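Local coordinates for nickel ABC transporter (Nickel-binding protein) (Bacillus halodurans, PDB 3T66) that probably serves as the solute-binding component of an ABC importer, capturing nickel or a peptide-type solute outside the cell for uptake across the membrane, at residues A[32-37]-A[476-481]; A[43-48]-A[142-147]; A[239-244]-A[451-456]; A[261-266]-A[447-452]. All blocks are in the same frame, centred on the assembly; numbering follows the deposited sequence.

Contact 1. Residues A[32-37]-A[476-481]; sequences MTYIPV and SEYYMI
Tyr34 and Tyr478 share a first torsion: in each, CG stands anti to the carbonyl carbon, with chi1 at -59° and -64° respectively. Across the contact the two side chains lie side by side and point the same way, and they meet along their flanks, Tyr34 CE2 lying 4.0 Å from Tyr478 CE1. The ring planes are turned 79° against each other and the ring centres are 5.8 Å apart, an oblique pairing.

Each ring also leans on its own chain. Ser476 O sits 3.4 Å above the plane of the Tyr478 ring, toward its rim, and Met32 O does much the same for Tyr34. Ser476 fixes the turn that carries Tyr478, its OG accepting from Tyr478 N at 3.3 Å in an ST turn.

Val37 makes the second half of the contact through one methyl. CG1 packs against Tyr478 O at 3.6 Å and reaches Tyr479 CE1 at 4.1 Å, while the Tyr479 ring has Tyr478 CB over the centre of one face. No hydrogen bond links the two segments here, so they meet by van der Waals packing, side chain on ring and on backbone.

Tyr34 occupies the N-cap position of helix 35-38, and its ring also touches the loop at Asn139 to Asn141. Tyr479 makes a cation-pi contact with Arg47. Ile35, Met480 and Ile481 pack on strand 14-19, and Ile35 and Ile481 on strand 190-195 too, so that the C-terminal loop after strand 451-464 lies against both strands and the short helix.

Contact 2. Residues A[43-48]-A[142-147]; sequences ETLVRV and VSIIDV
The flat groups that join Glu43 to Ile144 are peptide units rather than rings. The Glu43 carbonyl meets the N-H of Ile144: Ile144 N donates to Glu43 O at 2.9 Å, with an N-H...O angle of 158°. At the edge of that bond, Ser143 CA approaches the same oxygen at 3.2 Å as a CA-H...O contact.

Side chains flank this bond. Leu45 and Ile144 cross at about a right angle, and Leu45 CD2 lies 3.8 Å from Ile144 CD1; both also pack on Val92 of helix 89-100. Thr44 lays its methyl against the Ser143 backbone, CG2 to CA 3.9 Å. Its hydroxyl sits between the backbone N and the carbonyl carbon (chi1 48°), which lets OG1 donate back to Val46 O at 2.6 Å, from above the carbonyl plane. Replacing Thr44 by an alanine removes hydroxyl and methyl together, and Val46 O would probably lose this donor while a gap opened beside Ser143.

The polar ends of the neighbours are engaged elsewhere. Glu43 is held by Thr159, Tyr181 and Trp182, and Ser143 OG is bonded to Pro140 O.

Chemically, then, one buried backbone bond supplies the polar link between the two segments, and hydrocarbon from Thr44, Leu45 and Ile144 lies beside it in a buried setting, which probably limits the access of water.

Contact 3. Residues A[239-244]-A[451-456]; sequences FRTHNL and HSFLIH
His242 bonds to 451-456 through both its backbone N and its O. The N donates to Ile455 O at 2.6 Å, and the O accepts from Leu454 N at 2.8 Å and, weakly, from Ile455 N at 3.4 Å. Farther along, Ser452 N donates to Leu244 O at 3.2 Å, nearly straight at 173°.

At the other end, His456 ND1 comes to Thr241 OG1 in the plane of the imidazole, a weak and doubtful bond. The threonine hydroxyl is also bonded to Pro286 O. A leucine in place of His456 would probably lose the imidazole N-H beside Thr241 OG1, and with it this weak polar contact.

Outward from the backbone, His242 CD2 packs alongside Ile455 CG1 at 3.6 Å. The Phe453 ring takes Thr241 CG2 at its CD1, 3.7 Å away, and has Asn243 ND2 3.5 Å from CE1, amide and ring planes 88° apart; Asn243 OD1 is hydrogen-bonded to Thr245 OG1. Leu454 CD1 reaches Leu244 CG at 4.1 Å.

Leu454 and Ile455 together face His242, a classic beta bulge in an antiparallel strand pair. Strand 240-246, paired here with 451-464 and also with 381-387, forms part of a sheet of this family 5 solute-binding protein.

Contact 4. Residues A[261-266]-A[447-452]; sequences AVDVLL and EQKIHS
Asp263 and Lys449 cross at about a right angle, the aspartate reaching out from helix 256-265 and crossing beside the lysine's aliphatic chain. Asp263 CG stands anti to the backbone N (chi1 -168°), and this turns the carboxylate toward 447-452. Its two oxygens go to different partners. OD2 takes the lysine end, with Lys449 NZ at 3.1 Å, a salt bridge whose hydrogen bond is weak. Lys449 folds to get there: its chain bends at chi2 (54°) and chi3 (82°), laying CD 3.6 Å from Asp263 CG, with the end of the chain extended to bring NZ to OD2.

OD1 is served by Ser452, whose hydroxyl OG donates to it; the modelled separation is very short, and at this resolution no strength should be read from it.

Arg268 NH2 forms a salt bridge to the same OD1, and Lys449 NZ has a second one to Asp446 OD2. Lys449 itself follows helix 431-447 in a Schellman motif, its positive phi setting the direction in which the chain leaves the helix.

The contact is thus a small ionic network of two carboxylates and two cations, tying helix 256-265 to the end of helix 431-447 and the start of strand 451-464. The flanking positive charges and the serine donor would be expected to keep Asp263 ionised.

Starting from the N terminus, residues 32-37 open contact 1, which closes only when 476-481 returns near the C terminus; the other three contacts all lie within that span. Contact 2, a shorter loop from 43-48 to 142-147, closes before contact 3 opens at 239-244 and contact 4 at 261-266. Those two end on the same piece of chain, 447-456, sharing His451 and Ser452. Contact 1 ties the N-terminal part to the C-terminal loop, contact 2 ties it to 142-147, and the two touch where Val37 packs on Ser143. Contact 1 also touches contact 3, Ser476 on Phe239. Contacts 3 and 4 touch as well, joining strands 240-246 and 451-464 to helix 256-265.

Contact 1. Residues A[32-37]-A[476-481]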
# COMPACT_ATOMS: atom_id res chain seq x y z
N MET A 32 4.62 1.96 14.53
CA MET A 32 5.14 1.64 13.21
C MET A 32 4.79 0.25 12.73
O MET A 32 5.08 -0.10 11.62
CB MET A 32 6.66 1.72 13.24
CG MET A 32 7.25 2.92 12.55
SD MET A 32 6.15 3.78 11.43
CE MET A 32 7.10 3.74 9.92
N THR A 33 4.10 -0.53 13.55
CA THR A 33 3.76 -1.89 13.18
C THR A 33 2.29 -1.93 13.03
O THR A 33 1.73 -2.83 12.46
CB THR A 33 4.11 -2.77 14.29
OG1 THR A 33 4.28 -1.95 15.44
CG2 THR A 33 5.39 -3.42 14.01
N TYR A 34 1.68 -0.91 13.58
CA TYR A 34 0.26 -0.59 13.44
C TYR A 34 -0.63 -1.56 14.14
O TYR A 34 -1.82 -1.63 13.86
CB TYR A 34 -0.16 -0.50 11.98
CG TYR A 34 0.58 0.54 11.18
CD1 TYR A 34 1.37 1.51 11.79
CD2 TYR A 34 0.49 0.55 9.79
CE1 TYR A 34 2.05 2.46 11.04
CE2 TYR A 34 1.16 1.49 9.04
CZ TYR A 34 1.93 2.45 9.66
OH TYR A 34 2.57 3.40 8.89
N ILE A 35 -0.05 -2.27 15.08
CA ILE A 35 -0.69 -3.36 15.73
C ILE A 35 -1.87 -2.87 16.55
O ILE A 35 -2.91 -3.50 16.55
CB ILE A 35 0.33 -4.12 16.55
CG1 ILE A 35 1.48 -4.54 15.59
CG2 ILE A 35 -0.35 -5.21 17.39
CD1 ILE A 35 1.88 -6.06 15.48
N PRO A 36 -1.73 -1.72 17.20
CA PRO A 36 -2.91 -1.22 17.92
C PRO A 36 -4.18 -1.26 17.09
O PRO A 36 -5.19 -1.83 17.53
CB PRO A 36 -2.52 0.21 18.24
CG PRO A 36 -1.03 0.07 18.53
CD PRO A 36 -0.52 -0.94 17.54
N VAL A 37 -4.12 -0.70 15.90
CA VAL A 37 -5.26 -0.71 15.00
C VAL A 37 -5.55 -2.11 14.49
O VAL A 37 -6.73 -2.51 14.38
CB VAL A 37 -5.08 0.30 13.85
CG1 VAL A 37 -6.20 0.17 12.80
CG2 VAL A 37 -5.06 1.69 14.39
N SER A 476 -5.71 -2.24 2.51
CA SER A 476 -4.79 -1.29 3.11
C SER A 476 -3.84 -2.07 3.99
O SER A 476 -2.71 -1.66 4.28
CB SER A 476 -5.56 -0.30 3.94
OG SER A 476 -6.45 -0.98 4.79
N GLU A 477 -4.33 -3.23 4.41
CA GLU A 477 -3.64 -4.04 5.38
C GLU A 477 -3.63 -3.39 6.74
O GLU A 477 -2.72 -3.64 7.52
CB GLU A 477 -2.22 -4.27 4.92
CG GLU A 477 -2.12 -5.21 3.73
CD GLU A 477 -0.73 -5.73 3.59
OE1 GLU A 477 -0.39 -6.67 4.31
OE2 GLU A 477 0.02 -5.19 2.76
N TYR A 478 -4.60 -2.53 7.03
CA TYR A 478 -4.63 -1.88 8.31
C TYR A 478 -5.63 -2.58 9.17
O TYR A 478 -5.59 -2.47 10.37
CB TYR A 478 -5.05 -0.44 8.19
CG TYR A 478 -4.08 0.40 7.41
CD1 TYR A 478 -2.75 0.04 7.30
CD2 TYR A 478 -4.51 1.59 6.79
CE1 TYR A 478 -1.86 0.82 6.57
CE2 TYR A 478 -3.62 2.38 6.05
CZ TYR A 478 -2.30 2.00 5.95
OH TYR A 478 -1.41 2.79 5.23
N TYR A 479 -6.51 -3.33 8.55
CA TYR A 479 -7.64 -3.84 9.28
C TYR A 479 -7.64 -5.34 9.28
O TYR A 479 -7.61 -5.98 8.23
CB TYR A 479 -8.93 -3.28 8.72
CG TYR A 479 -8.82 -1.82 8.53
CD1 TYR A 479 -8.66 -0.99 9.61
CD2 TYR A 479 -8.80 -1.27 7.28
CE1 TYR A 479 -8.53 0.37 9.44
CE2 TYR A 479 -8.67 0.10 7.11
CZ TYR A 479 -8.54 0.90 8.20
OH TYR A 479 -8.38 2.24 8.06
N MET A 480 -7.66 -5.90 10.48
CA MET A 480 -7.62 -7.32 10.66
C MET A 480 -8.56 -7.70 11.75
O MET A 480 -9.58 -8.30 11.47
CB MET A 480 -6.21 -7.74 10.96
CG MET A 480 -5.26 -7.01 10.03
SD MET A 480 -3.69 -7.79 10.04
CE MET A 480 -2.75 -6.72 8.93
N ILE A 481 -8.30 -7.32 12.99
CA ILE A 481 -9.25 -7.74 14.02
C ILE A 481 -10.30 -6.64 14.09
O ILE A 481 -9.92 -5.48 14.12
CB ILE A 481 -8.55 -8.04 15.40
CG1 ILE A 481 -7.54 -9.20 15.34
CG2 ILE A 481 -9.59 -8.33 16.48
CD1 ILE A 481 -8.05 -10.46 14.69

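Contact 2. Residues A[43-48]-A[142-147]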
# COMPACT_ATOMS: atom_id res chain seq x y z
N GLU A 43 -8.41 3.17 16.65
CA GLU A 43 -8.99 3.57 15.35
C GLU A 43 -8.64 5.00 14.94
O GLU A 43 -8.12 5.76 15.73
CB GLU A 43 -10.50 3.47 15.45
CG GLU A 43 -10.97 2.12 15.89
CD GLU A 43 -12.42 2.10 16.28
OE1 GLU A 43 -12.90 3.08 16.90
OE2 GLU A 43 -13.11 1.10 15.97
N THR A 44 -8.99 5.40 13.74
CA THR A 44 -8.47 6.66 13.22
C THR A 44 -9.64 7.56 12.94
O THR A 44 -10.76 7.07 12.96
CB THR A 44 -7.69 6.40 11.92
OG1 THR A 44 -8.51 5.57 11.10
CG2 THR A 44 -6.31 5.69 12.20
N LEU A 45 -9.41 8.83 12.65
CA LEU A 45 -10.51 9.72 12.31
C LEU A 45 -11.18 9.34 10.99
O LEU A 45 -12.37 9.60 10.72
CB LEU A 45 -10.04 11.17 12.23
CG LEU A 45 -9.37 11.81 13.46
CD1 LEU A 45 -8.89 13.25 13.23
CD2 LEU A 45 -10.28 11.81 14.63
N VAL A 46 -10.42 8.67 10.16
CA VAL A 46 -10.84 8.52 8.80
C VAL A 46 -10.24 7.22 8.37
O VAL A 46 -9.25 6.84 8.92
CB VAL A 46 -10.36 9.74 8.08
CG1 VAL A 46 -9.65 9.41 6.88
CG2 VAL A 46 -11.53 10.60 7.77
N ARG A 47 -10.88 6.51 7.44
CA ARG A 47 -10.46 5.15 7.02
C ARG A 47 -10.59 5.02 5.53
O ARG A 47 -11.18 5.84 4.89
CB ARG A 47 -11.33 4.04 7.68
CG ARG A 47 -12.88 4.27 7.63
CD ARG A 47 -13.68 3.10 8.19
NE ARG A 47 -13.39 1.87 7.45
CZ ARG A 47 -12.86 0.74 7.95
NH1 ARG A 47 -12.57 0.60 9.24
NH2 ARG A 47 -12.65 -0.29 7.14
N VAL A 48 -10.02 3.95 5.00
CA VAL A 48 -10.23 3.50 3.62
C VAL A 48 -11.38 2.45 3.56
O VAL A 48 -11.25 1.32 4.02
CB VAL A 48 -8.93 2.86 3.12
CG1 VAL A 48 -9.07 2.29 1.75
CG2 VAL A 48 -7.79 3.84 3.19
N VAL A 142 -1.95 7.68 13.76
CA VAL A 142 -2.58 8.82 14.27
C VAL A 142 -3.86 8.31 14.83
O VAL A 142 -4.85 9.02 14.91
CB VAL A 142 -2.85 9.79 13.18
CG1 VAL A 142 -3.25 11.10 13.79
CG2 VAL A 142 -1.64 10.02 12.40
N SER A 143 -3.84 7.07 15.24
CA SER A 143 -5.03 6.55 15.82
C SER A 143 -5.25 7.27 17.10
O SER A 143 -4.29 7.67 17.74
CB SER A 143 -4.89 5.08 16.09
OG SER A 143 -3.64 4.82 16.62
N ILE A 144 -6.52 7.49 17.45
CA ILE A 144 -6.93 8.26 18.61
C ILE A 144 -6.96 7.42 19.89
O ILE A 144 -7.67 6.40 19.95
CB ILE A 144 -8.33 8.78 18.36
CG1 ILE A 144 -8.39 9.57 17.06
CG2 ILE A 144 -8.85 9.55 19.57
CD1 ILE A 144 -7.56 10.79 17.03
N ILE A 145 -6.18 7.83 20.89
CA ILE A 145 -6.11 7.16 22.21
C ILE A 145 -6.47 8.18 23.32
O ILE A 145 -6.41 9.41 23.11
CB ILE A 145 -4.72 6.53 22.46
N ASP A 146 -6.87 7.68 24.50
CA ASP A 146 -7.02 8.56 25.67
C ASP A 146 -5.68 8.83 26.33
O ASP A 146 -5.06 7.95 26.92
CB ASP A 146 -7.98 8.01 26.72
CG ASP A 146 -8.40 9.07 27.76
OD1 ASP A 146 -7.92 10.22 27.68
OD2 ASP A 146 -9.23 8.78 28.65
N VAL A 147 -5.27 10.08 26.23
CA VAL A 147 -4.00 10.54 26.76
C VAL A 147 -3.97 10.70 28.32
O VAL A 147 -2.90 10.80 28.92
CB VAL A 147 -3.57 11.83 25.99
CG1 VAL A 147 -2.34 12.49 26.64
CG2 VAL A 147 -3.27 11.48 24.53

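Contact 3. Residues A[239-244]-A[451-456]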
# COMPACT_ATOMS: atom_id res chain seq x y z
N PHE A 239 -1.70 -2.24 -2.22
CA PHE A 239 -1.56 -1.01 -3.02
C PHE A 239 -0.27 -0.95 -3.76
O PHE A 239 -0.11 -0.07 -4.61
CB PHE A 239 -1.63 0.27 -2.20
CG PHE A 239 -2.96 0.53 -1.62
CD1 PHE A 239 -3.09 0.94 -0.32
CD2 PHE A 239 -4.09 0.32 -2.36
CE1 PHE A 239 -4.35 1.15 0.21
CE2 PHE A 239 -5.32 0.54 -1.82
CZ PHE A 239 -5.45 0.93 -0.55
N ARG A 240 0.66 -1.84 -3.41
CA ARG A 240 1.97 -1.83 -4.07
C ARG A 240 1.91 -2.45 -5.46
O ARG A 240 1.06 -3.29 -5.73
CB ARG A 240 3.03 -2.46 -3.21
CG ARG A 240 3.59 -3.79 -3.65
CD ARG A 240 5.03 -3.94 -3.15
NE ARG A 240 5.29 -3.28 -1.86
CZ ARG A 240 6.00 -2.16 -1.71
NH1 ARG A 240 6.54 -1.54 -2.75
NH2 ARG A 240 6.18 -1.66 -0.49
N THR A 241 2.78 -2.00 -6.35
CA THR A 241 2.74 -2.48 -7.71
C THR A 241 4.18 -2.71 -8.10
O THR A 241 5.05 -1.89 -7.75
CB THR A 241 2.06 -1.45 -8.68
OG1 THR A 241 0.65 -1.43 -8.43
CG2 THR A 241 2.25 -1.81 -10.17
N HIS A 242 4.43 -3.81 -8.80
CA HIS A 242 5.76 -3.97 -9.37
C HIS A 242 5.81 -3.43 -10.76
O HIS A 242 4.85 -3.57 -11.50
CB HIS A 242 6.20 -5.42 -9.39
CG HIS A 242 6.40 -5.99 -8.04
ND1 HIS A 242 6.82 -5.22 -6.97
CD2 HIS A 242 6.20 -7.24 -7.55
CE1 HIS A 242 6.89 -5.98 -5.90
NE2 HIS A 242 6.53 -7.20 -6.22
N ASN A 243 6.94 -2.85 -11.13
CA ASN A 243 7.10 -2.39 -12.49
C ASN A 243 8.52 -2.43 -12.97
O ASN A 243 9.47 -2.50 -12.17
CB ASN A 243 6.60 -0.95 -12.61
CG ASN A 243 7.35 -0.01 -11.69
OD1 ASN A 243 8.57 0.10 -11.74
ND2 ASN A 243 6.61 0.67 -10.82
N LEU A 244 8.67 -2.33 -14.27
CA LEU A 244 9.93 -1.87 -14.86
C LEU A 244 9.91 -0.35 -14.94
O LEU A 244 9.28 0.21 -15.83
CB LEU A 244 10.13 -2.43 -16.28
CG LEU A 244 10.15 -3.95 -16.46
CD1 LEU A 244 10.40 -4.31 -17.91
CD2 LEU A 244 11.22 -4.48 -15.58
N HIS A 451 5.83 4.01 -17.71
CA HIS A 451 6.64 2.86 -17.28
C HIS A 451 5.90 1.59 -17.59
O HIS A 451 4.84 1.62 -18.21
CB HIS A 451 6.95 2.94 -15.81
CG HIS A 451 7.69 4.17 -15.41
ND1 HIS A 451 9.01 4.39 -15.75
CD2 HIS A 451 7.32 5.23 -14.65
CE1 HIS A 451 9.42 5.53 -15.21
NE2 HIS A 451 8.42 6.06 -14.53
N SER A 452 6.42 0.45 -17.18
CA SER A 452 5.68 -0.76 -17.46
C SER A 452 5.24 -1.32 -16.15
O SER A 452 6.07 -1.61 -15.31
CB SER A 452 6.54 -1.80 -18.18
OG SER A 452 5.74 -2.87 -18.68
N PHE A 453 3.93 -1.47 -15.98
CA PHE A 453 3.44 -1.98 -14.72
C PHE A 453 3.13 -3.44 -14.85
O PHE A 453 2.29 -3.84 -15.66
CB PHE A 453 2.26 -1.16 -14.21
CG PHE A 453 2.63 0.24 -13.92
CD1 PHE A 453 3.30 0.56 -12.74
CD2 PHE A 453 2.44 1.22 -14.87
CE1 PHE A 453 3.72 1.86 -12.45
CE2 PHE A 453 2.85 2.53 -14.63
CZ PHE A 453 3.50 2.86 -13.41
N LEU A 454 3.84 -4.23 -14.04
CA LEU A 454 3.83 -5.68 -14.08
C LEU A 454 2.78 -6.31 -13.21
O LEU A 454 1.73 -6.75 -13.69
CB LEU A 454 5.20 -6.18 -13.65
CG LEU A 454 6.30 -5.60 -14.52
CD1 LEU A 454 7.66 -5.89 -13.86
CD2 LEU A 454 6.20 -6.21 -15.90
N ILE A 455 3.03 -6.37 -11.92
CA ILE A 455 2.06 -6.99 -11.04
C ILE A 455 1.69 -6.23 -9.74
O ILE A 455 2.31 -5.21 -9.34
CB ILE A 455 2.46 -8.43 -10.68
CG1 ILE A 455 3.68 -8.45 -9.79
CG2 ILE A 455 2.67 -9.30 -11.95
CD1 ILE A 455 3.90 -9.81 -9.09
N HIS A 456 0.65 -6.75 -9.12
CA HIS A 456 0.19 -6.31 -7.83
C HIS A 456 0.38 -7.51 -6.91
O HIS A 456 -0.37 -8.48 -7.00
CB HIS A 456 -1.32 -5.96 -7.89
CG HIS A 456 -1.66 -4.82 -8.79
ND1 HIS A 456 -0.98 -3.62 -8.79
CD2 HIS A 456 -2.66 -4.68 -9.69
CE1 HIS A 456 -1.54 -2.80 -9.66
NE2 HIS A 456 -2.56 -3.42 -10.22

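Contact 4. Residues A[261-266]-A[447-452]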
# COMPACT_ATOMS: atom_id res chain seq x y z
N ALA A 261 7.13 -1.42 -26.36
CA ALA A 261 7.65 -2.73 -26.69
C ALA A 261 8.13 -3.46 -25.41
O ALA A 261 7.70 -4.60 -25.14
CB ALA A 261 8.77 -2.58 -27.71
N VAL A 262 9.00 -2.78 -24.64
CA VAL A 262 9.44 -3.23 -23.32
C VAL A 262 8.19 -3.59 -22.53
O VAL A 262 8.12 -4.62 -21.87
CB VAL A 262 10.21 -2.13 -22.58
CG1 VAL A 262 10.28 -2.41 -21.11
CG2 VAL A 262 11.59 -2.00 -23.09
N ASP A 263 7.17 -2.75 -22.64
CA ASP A 263 5.93 -3.02 -21.96
C ASP A 263 5.31 -4.36 -22.32
O ASP A 263 4.47 -4.85 -21.57
CB ASP A 263 4.89 -1.91 -22.20
CG ASP A 263 3.69 -2.03 -21.26
OD1 ASP A 263 3.92 -2.06 -20.02
OD2 ASP A 263 2.52 -2.10 -21.75
N VAL A 264 5.69 -4.95 -23.46
CA VAL A 264 5.09 -6.24 -23.86
C VAL A 264 6.04 -7.45 -23.68
O VAL A 264 5.58 -8.59 -23.62
CB VAL A 264 4.43 -6.22 -25.27
N LEU A 265 7.34 -7.20 -23.58
CA LEU A 265 8.32 -8.29 -23.57
C LEU A 265 8.07 -9.32 -22.44
O LEU A 265 8.33 -10.51 -22.64
CB LEU A 265 9.78 -7.77 -23.60
N LEU A 266 7.54 -8.90 -21.29
CA LEU A 266 7.19 -9.82 -20.17
C LEU A 266 5.73 -10.29 -20.19
O LEU A 266 4.83 -9.48 -20.43
CB LEU A 266 7.46 -9.17 -18.83
CG LEU A 266 8.91 -9.05 -18.40
CD1 LEU A 266 9.07 -7.87 -17.47
CD2 LEU A 266 9.43 -10.34 -17.74
N GLU A 447 -0.91 6.02 -22.23
CA GLU A 447 -0.82 6.32 -23.67
C GLU A 447 0.64 6.48 -24.02
O GLU A 447 1.17 5.83 -24.92
CB GLU A 447 -1.60 7.58 -24.05
N GLN A 448 1.28 7.31 -23.23
CA GLN A 448 2.65 7.68 -23.41
C GLN A 448 3.59 6.61 -22.84
O GLN A 448 4.83 6.79 -22.84
CB GLN A 448 2.85 9.01 -22.69
CG GLN A 448 3.75 9.98 -23.40
CD GLN A 448 3.44 10.04 -24.88
OE1 GLN A 448 2.27 9.90 -25.29
NE2 GLN A 448 4.48 10.23 -25.69
N LYS A 449 3.00 5.52 -22.34
CA LYS A 449 3.71 4.40 -21.72
C LYS A 449 4.92 4.78 -20.89
O LYS A 449 6.00 4.28 -21.13
CB LYS A 449 4.12 3.39 -22.78
CG LYS A 449 4.26 1.97 -22.24
CD LYS A 449 3.01 1.47 -21.49
CE LYS A 449 1.93 0.95 -22.45
NZ LYS A 449 0.71 0.42 -21.78
N ILE A 450 4.76 5.64 -19.89
CA ILE A 450 5.91 6.06 -19.11
C ILE A 450 6.53 4.99 -18.21
O ILE A 450 7.72 5.00 -18.00
CB ILE A 450 5.72 7.40 -18.41
CG1 ILE A 450 6.09 8.52 -19.36
CG2 ILE A 450 6.67 7.55 -17.26
CD1 ILE A 450 4.95 9.15 -20.00
N HIS A 451 5.83 4.01 -17.71
CA HIS A 451 6.64 2.86 -17.28
C HIS A 451 5.90 1.59 -17.59
O HIS A 451 4.84 1.62 -18.21
CB HIS A 451 6.95 2.94 -15.81
CG HIS A 451 7.69 4.17 -15.41
ND1 HIS A 451 9.01 4.39 -15.75
CD2 HIS A 451 7.32 5.23 -14.65
CE1 HIS A 451 9.42 5.53 -15.21
NE2 HIS A 451 8.42 6.06 -14.53
N SER A 452 6.42 0.45 -17.18
CA SER A 452 5.68 -0.76 -17.46
C SER A 452 5.24 -1.32 -16.15
O SER A 452 6.07 -1.61 -15.31
CB SER A 452 6.54 -1.80 -18.18
OG SER A 452 5.74 -2.87 -18.68